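Local coordinates for methyltransferase-like protein (Saccharopolyspora spinosa, PDB 4PNE) that catalyses a [4+2] cycloaddition in spinosyn biosynthesis on a SAM-dependent methyltransferase-like fold that holds S-adenosyl-L-homocysteine, at residues L97-G102 / R181-V186; S147-D150 / L154-P157. One frame throughout, in Å; residues are numbered along the deposited sequence.

Contact 1: residues L97-G102 / R181-V186. With SAH (S-adenosyl-L-homocysteine), chain C.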
loop_
_atom_site.group_PDB
_atom_site.type_symbol
_atom_site.label_atom_id
_atom_site.label_comp_id
_atom_site.label_asym_id
_atom_site.label_seq_id
_atom_site.Cartn_x
_atom_site.Cartn_y
_atom_site.Cartn_z
ATOM N N LEU A 97 -5.235 3.426 -11.617
ATOM C CA LEU A 97 -4.237 2.368 -11.450
ATOM C C LEU A 97 -3.907 2.196 -9.966
ATOM O O LEU A 97 -3.409 3.128 -9.340
ATOM C CB LEU A 97 -2.967 2.700 -12.235
ATOM C CG LEU A 97 -1.806 1.713 -12.208
ATOM C CD1 LEU A 97 -2.188 0.443 -12.893
ATOM C CD2 LEU A 97 -0.562 2.351 -12.804
ATOM N N ASP A 98 -4.188 1.022 -9.425
ATOM C CA ASP A 98 -3.886 0.660 -8.043
ATOM C C ASP A 98 -2.522 -0.071 -8.029
ATOM O O ASP A 98 -2.412 -1.249 -8.351
ATOM C CB ASP A 98 -5.081 -0.185 -7.493
ATOM C CG ASP A 98 -4.933 -0.571 -6.030
ATOM O OD1 ASP A 98 -4.012 -0.084 -5.368
ATOM O OD2 ASP A 98 -5.766 -1.389 -5.566
ATOM N N VAL A 99 -1.479 0.668 -7.703
ATOM C CA VAL A 99 -0.101 0.226 -7.825
ATOM C C VAL A 99 0.271 -0.555 -6.574
ATOM O O VAL A 99 0.417 0.023 -5.509
ATOM C CB VAL A 99 0.843 1.389 -7.993
ATOM C CG1 VAL A 99 2.297 0.873 -8.080
ATOM C CG2 VAL A 99 0.481 2.170 -9.227
ATOM N N GLY A 100 0.346 -1.865 -6.681
ATOM C CA GLY A 100 0.561 -2.694 -5.512
ATOM C C GLY A 100 -0.732 -2.937 -4.758
ATOM O O GLY A 100 -0.887 -2.501 -3.628
ATOM N N CYS A 101 -1.637 -3.680 -5.364
ATOM C CA CYS A 101 -3.021 -3.665 -4.957
ATOM C C CYS A 101 -3.341 -4.663 -3.834
ATOM O O CYS A 101 -4.495 -4.732 -3.401
ATOM C CB CYS A 101 -3.908 -3.942 -6.180
ATOM S SG CYS A 101 -3.636 -5.610 -6.930
ATOM N N GLY A 102 -2.345 -5.416 -3.368
ATOM C CA GLY A 102 -2.567 -6.423 -2.336
ATOM C C GLY A 102 -3.600 -7.443 -2.809
ATOM O O GLY A 102 -3.601 -7.836 -3.992
ATOM N N ARG A 181 8.447 7.407 -11.773
ATOM C CA ARG A 181 8.469 7.937 -13.128
ATOM C C ARG A 181 7.475 7.189 -14.043
ATOM O O ARG A 181 6.876 7.802 -14.920
ATOM C CB ARG A 181 9.881 7.877 -13.707
ATOM C CG ARG A 181 10.819 8.812 -12.990
ATOM C CD ARG A 181 12.139 9.001 -13.716
ATOM N NE ARG A 181 12.879 7.751 -13.828
ATOM C CZ ARG A 181 13.737 7.280 -12.922
ATOM N NH1 ARG A 181 13.974 7.931 -11.792
ATOM N NH2 ARG A 181 14.347 6.122 -13.144
ATOM N N GLU A 182 7.283 5.895 -13.835
ATOM C CA GLU A 182 6.330 5.153 -14.649
ATOM C C GLU A 182 4.897 5.583 -14.359
ATOM O O GLU A 182 4.061 5.726 -15.267
ATOM C CB GLU A 182 6.485 3.659 -14.389
ATOM C CG GLU A 182 7.581 3.023 -15.205
ATOM C CD GLU A 182 7.254 3.020 -16.694
ATOM O OE1 GLU A 182 7.588 4.005 -17.411
ATOM O OE2 GLU A 182 6.620 2.034 -17.138
ATOM N N ILE A 183 4.608 5.785 -13.083
ATOM C CA ILE A 183 3.276 6.250 -12.716
ATOM C C ILE A 183 3.014 7.612 -13.361
ATOM O O ILE A 183 1.924 7.858 -13.906
ATOM C CB ILE A 183 3.070 6.325 -11.171
ATOM C CG1 ILE A 183 3.128 4.933 -10.563
ATOM C CG2 ILE A 183 1.718 6.938 -10.859
ATOM C CD1 ILE A 183 3.289 4.914 -9.077
ATOM N N LEU A 184 3.997 8.504 -13.300
ATOM C CA LEU A 184 3.849 9.813 -13.927
ATOM C C LEU A 184 3.590 9.659 -15.416
ATOM O O LEU A 184 2.734 10.354 -15.958
ATOM C CB LEU A 184 5.091 10.665 -13.692
ATOM C CG LEU A 184 4.985 12.114 -14.181
ATOM C CD1 LEU A 184 4.111 12.920 -13.269
ATOM C CD2 LEU A 184 6.383 12.727 -14.206
ATOM N N ARG A 185 4.330 8.760 -16.055
ATOM C CA ARG A 185 4.189 8.522 -17.487
ATOM C C ARG A 185 2.760 8.103 -17.856
ATOM O O ARG A 185 2.168 8.643 -18.812
ATOM C CB ARG A 185 5.157 7.434 -17.969
ATOM C CG ARG A 185 5.144 7.209 -19.500
ATOM C CD ARG A 185 6.162 6.173 -19.960
ATOM N NE ARG A 185 5.869 4.840 -19.425
ATOM C CZ ARG A 185 4.871 4.060 -19.850
ATOM N NH1 ARG A 185 4.077 4.474 -20.839
ATOM N NH2 ARG A 185 4.691 2.859 -19.309
ATOM N N VAL A 186 2.206 7.126 -17.140
ATOM C CA VAL A 186 0.904 6.573 -17.532
ATOM C C VAL A 186 -0.289 7.378 -16.989
ATOM O O VAL A 186 -1.402 7.159 -17.428
ATOM C CB VAL A 186 0.754 5.082 -17.107
ATOM C CG1 VAL A 186 1.899 4.249 -17.640
ATOM C CG2 VAL A 186 0.690 4.961 -15.581
HETATM N N SAH C . -2.204 -1.377 -1.564
HETATM C CA SAH C . -2.565 -2.645 -0.922
HETATM C CB SAH C . -1.377 -3.548 -0.602
HETATM C CG SAH C . -0.156 -2.935 0.038
HETATM S SD SAH C . 1.033 -4.208 0.490
HETATM C C SAH C . -3.354 -2.362 0.327
HETATM O O SAH C . -4.000 -3.255 0.844
HETATM O OXT SAH C . -3.410 -1.207 0.760
HETATM C "C5'" SAH C . 2.243 -3.874 -0.816
HETATM C "C4'" SAH C . 1.785 -4.299 -2.203
HETATM O "O4'" SAH C . 2.690 -3.795 -3.178
HETATM C "C3'" SAH C . 1.754 -5.803 -2.417
HETATM O "O3'" SAH C . 0.523 -6.077 -3.060
HETATM C "C2'" SAH C . 2.952 -6.070 -3.313
HETATM O "O2'" SAH C . 2.894 -7.232 -4.139
HETATM C "C1'" SAH C . 2.992 -4.780 -4.131
HETATM N N9 SAH C . 4.296 -4.562 -4.786
HETATM C C8 SAH C . 5.555 -4.612 -4.282
HETATM N N7 SAH C . 6.450 -4.388 -5.269
HETATM C C5 SAH C . 5.759 -4.210 -6.412
HETATM C C6 SAH C . 6.143 -3.972 -7.716
HETATM N N6 SAH C . 7.418 -3.848 -8.053
HETATM N N1 SAH C . 5.196 -3.817 -8.663
HETATM C C2 SAH C . 3.854 -3.918 -8.357
HETATM N N3 SAH C . 3.464 -4.202 -7.080
HETATM C C4 SAH C . 4.409 -4.314 -6.121
#

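Contact 2: residues S147-D150 / L154-P157. With SAH (S-adenosyl-L-homocysteine), chain C.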
loop_
_atom_site.group_PDB
_atom_site.type_symbol
_atom_site.label_atom_id
_atom_site.label_comp_id
_atom_site.label_asym_id
_atom_site.label_seq_id
_atom_site.Cartn_x
_atom_site.Cartn_y
_atom_site.Cartn_z
ATOM N N SER A 147 -4.006 -7.787 -12.321
ATOM C CA SER A 147 -2.947 -8.409 -13.076
ATOM C C SER A 147 -1.610 -8.419 -12.374
ATOM O O SER A 147 -1.341 -7.593 -11.480
ATOM C CB SER A 147 -2.790 -7.729 -14.438
ATOM O OG SER A 147 -2.556 -6.359 -14.291
ATOM N N CYS A 148 -0.767 -9.348 -12.797
ATOM C CA CYS A 148 0.581 -9.473 -12.282
ATOM C C CYS A 148 1.512 -8.634 -13.131
ATOM O O CYS A 148 1.948 -9.070 -14.195
ATOM C CB CYS A 148 1.043 -10.927 -12.293
ATOM S SG CYS A 148 2.548 -11.210 -11.340
ATOM N N VAL A 149 1.826 -7.453 -12.612
ATOM C CA VAL A 149 2.535 -6.410 -13.326
ATOM C C VAL A 149 3.512 -5.754 -12.360
ATOM O O VAL A 149 3.159 -5.458 -11.216
ATOM C CB VAL A 149 1.555 -5.352 -13.897
ATOM C CG1 VAL A 149 2.286 -4.123 -14.436
ATOM C CG2 VAL A 149 0.681 -5.950 -14.965
ATOM N N ASP A 150 4.738 -5.540 -12.831
ATOM C CA ASP A 150 5.779 -4.831 -12.100
ATOM C C ASP A 150 5.672 -3.324 -12.340
ATOM O O ASP A 150 5.802 -2.866 -13.460
ATOM C CB ASP A 150 7.154 -5.343 -12.557
ATOM C CG ASP A 150 8.306 -4.827 -11.698
ATOM O OD1 ASP A 150 8.186 -3.791 -11.010
ATOM O OD2 ASP A 150 9.364 -5.484 -11.744
ATOM N N LEU A 154 5.635 -0.546 -16.551
ATOM C CA LEU A 154 4.212 -0.660 -16.786
ATOM C C LEU A 154 3.930 -0.886 -18.259
ATOM O O LEU A 154 4.518 -0.202 -19.097
ATOM C CB LEU A 154 3.505 0.605 -16.312
ATOM C CG LEU A 154 3.579 0.887 -14.814
ATOM C CD1 LEU A 154 2.899 2.242 -14.552
ATOM C CD2 LEU A 154 2.924 -0.200 -14.008
ATOM N N PRO A 155 3.000 -1.809 -18.571
ATOM C CA PRO A 155 2.710 -2.106 -19.987
ATOM C C PRO A 155 1.819 -1.057 -20.658
ATOM O O PRO A 155 1.596 -1.116 -21.868
ATOM C CB PRO A 155 1.992 -3.449 -19.905
ATOM C CG PRO A 155 1.300 -3.414 -18.585
ATOM C CD PRO A 155 2.282 -2.727 -17.666
ATOM N N TYR A 156 1.358 -0.078 -19.895
ATOM C CA TYR A 156 0.315 0.814 -20.351
ATOM C C TYR A 156 0.882 1.960 -21.169
ATOM O O TYR A 156 2.030 2.363 -20.965
ATOM C CB TYR A 156 -0.457 1.353 -19.143
ATOM C CG TYR A 156 -0.816 0.248 -18.198
ATOM C CD1 TYR A 156 -1.719 -0.716 -18.575
ATOM C CD2 TYR A 156 -0.229 0.161 -16.943
ATOM C CE1 TYR A 156 -2.035 -1.766 -17.725
ATOM C CE2 TYR A 156 -0.530 -0.863 -16.089
ATOM C CZ TYR A 156 -1.438 -1.827 -16.482
ATOM O OH TYR A 156 -1.747 -2.856 -15.637
ATOM N N PRO A 157 0.084 2.493 -22.096
ATOM C CA PRO A 157 0.525 3.661 -22.859
ATOM C C PRO A 157 0.632 4.898 -21.985
ATOM O O PRO A 157 0.014 4.962 -20.901
ATOM C CB PRO A 157 -0.569 3.823 -23.922
ATOM C CG PRO A 157 -1.736 3.055 -23.445
ATOM C CD PRO A 157 -1.283 2.064 -22.440
HETATM N N SAH C . -2.204 -1.377 -1.564
HETATM C CA SAH C . -2.565 -2.645 -0.922
HETATM C CB SAH C . -1.377 -3.548 -0.602
HETATM C CG SAH C . -0.156 -2.935 0.038
HETATM S SD SAH C . 1.033 -4.208 0.490
HETATM C C SAH C . -3.354 -2.362 0.327
HETATM O O SAH C . -4.000 -3.255 0.844
HETATM O OXT SAH C . -3.410 -1.207 0.760
HETATM C "C5'" SAH C . 2.243 -3.874 -0.816
HETATM C "C4'" SAH C . 1.785 -4.299 -2.203
HETATM O "O4'" SAH C . 2.690 -3.795 -3.178
HETATM C "C3'" SAH C . 1.754 -5.803 -2.417
HETATM O "O3'" SAH C . 0.523 -6.077 -3.060
HETATM C "C2'" SAH C . 2.952 -6.070 -3.313
HETATM O "O2'" SAH C . 2.894 -7.232 -4.139
HETATM C "C1'" SAH C . 2.992 -4.780 -4.131
HETATM N N9 SAH C . 4.296 -4.562 -4.786
HETATM C C8 SAH C . 5.555 -4.612 -4.282
HETATM N N7 SAH C . 6.450 -4.388 -5.269
HETATM C C5 SAH C . 5.759 -4.210 -6.412
HETATM C C6 SAH C . 6.143 -3.972 -7.716
HETATM N N6 SAH C . 7.418 -3.848 -8.053
HETATM N N1 SAH C . 5.196 -3.817 -8.663
HETATM C C2 SAH C . 3.854 -3.918 -8.357
HETATM N N3 SAH C . 3.464 -4.202 -7.080
HETATM C C4 SAH C . 4.409 -4.314 -6.121
HETATM O O HOH W 1 -2.978 -4.852 -16.627
#

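Contact 1: residues L97-G102 / R181-V186
Val99 and Ile183 meet tip to tip between strand 95-99 and helix 176-186 of a Rossmann-like, SAM-dependent methyltransferase fold. Val99 CG2 lies 3.9 Å from Ile183 CD1. The isoleucine makes this reach with an extended chain: CG1 stands anti to the carbonyl carbon (chi1 -65°) and CD1 continues outward. One helical turn on, Leu97 and Val186 cross at about a right angle, Leu97 CD2 resting 4.0 Å from Val186 CG2. All four residues are buried, and the interface between the two segments is purely apolar, 123 Å² in all. On the flank of the helix, Arg185 grips Glu182 side-on in a salt bridge: Arg185 NE bonds to Glu182 OE1 at 2.8 Å and Arg185 NH2 to Glu182 OE2 at 3.0 Å, both nearly straight at 175°. Both carboxylate oxygens lie in the guanidinium plane, although the carboxylate is tilted against it; Val186 CG1 lies over the rim of one guanidinium face. Beyond Val99 the chain turns through Gly100-Gly102, part of the glycine-rich loop expected after the first strand of this fold. The loop holds S-adenosyl-L-homocysteine through its backbone: the ligand amino N donates to Gly100 O at 2.7 Å, and Gly102 N donates to ligand O3' at 3.0 Å.

Contact 2: residues S147-D150 / L154-P157
The adenine end of the S-adenosyl-L-homocysteine pocket begins where strand 144-148 runs out, and Val149 there packs against the returning loop 154-157. Val149 holds CG1 opposite its backbone N (chi1 170°), and this methyl does most of the touching: it meets Pro155 CD tip to tip at 3.5 Å and Leu154 CD2, whose side chain crosses it at about a right angle, at 4.0 Å. The other branch, Val149 CG2, lies 4.0 Å from Tyr156 OH. That hydroxyl is 3.8 Å from Ser147 OG, too far for a direct bond, and one water joins them, 2.8 Å from Ser147 OG and a short 2.5 Å from Tyr156 OH. The water sits at the ring edge, in plane, while Pro155 CG covers one face of the ring over its centre. On the ligand side, Asp150 OD1 accepts a hydrogen bond from SAH N6, the adenine amino group, at 3.1 Å and 164°. Met152 N also bonds to this oxygen and Ser36 OG to Asp150 OD2, so both carboxylate oxygens are held and the group's rotation is fixed. Strand 144-148 is an outermost strand of the sheet, bonded to strand 117-122; Leu154 and Tyr156 reach inward onto strands 117-122 and 95-99 and onto Val186 of helix 176-186.

How the contacts relate
The two contacts have centres about 8 Å apart and share one sheet: contact 1 starts from strand 95-99, inside it, contact 2 from the outermost strand 144-148, with strand 117-122 between them. Along the chain, 147-150 and 154-157 both fall between 97-102 and 181-186. They touch directly, since Glu182 OE2 receives a probable hydrogen bond from Leu154 N at 2.8 Å and Arg185 NH1 probably gives one to Tyr156 O at 2.9 Å; the helix thereby also holds loop 154-157. At the ligand they divide the work: contact 1 supplies backbone partners for the amino group and ribose, contact 2 a carboxylate for the adenine.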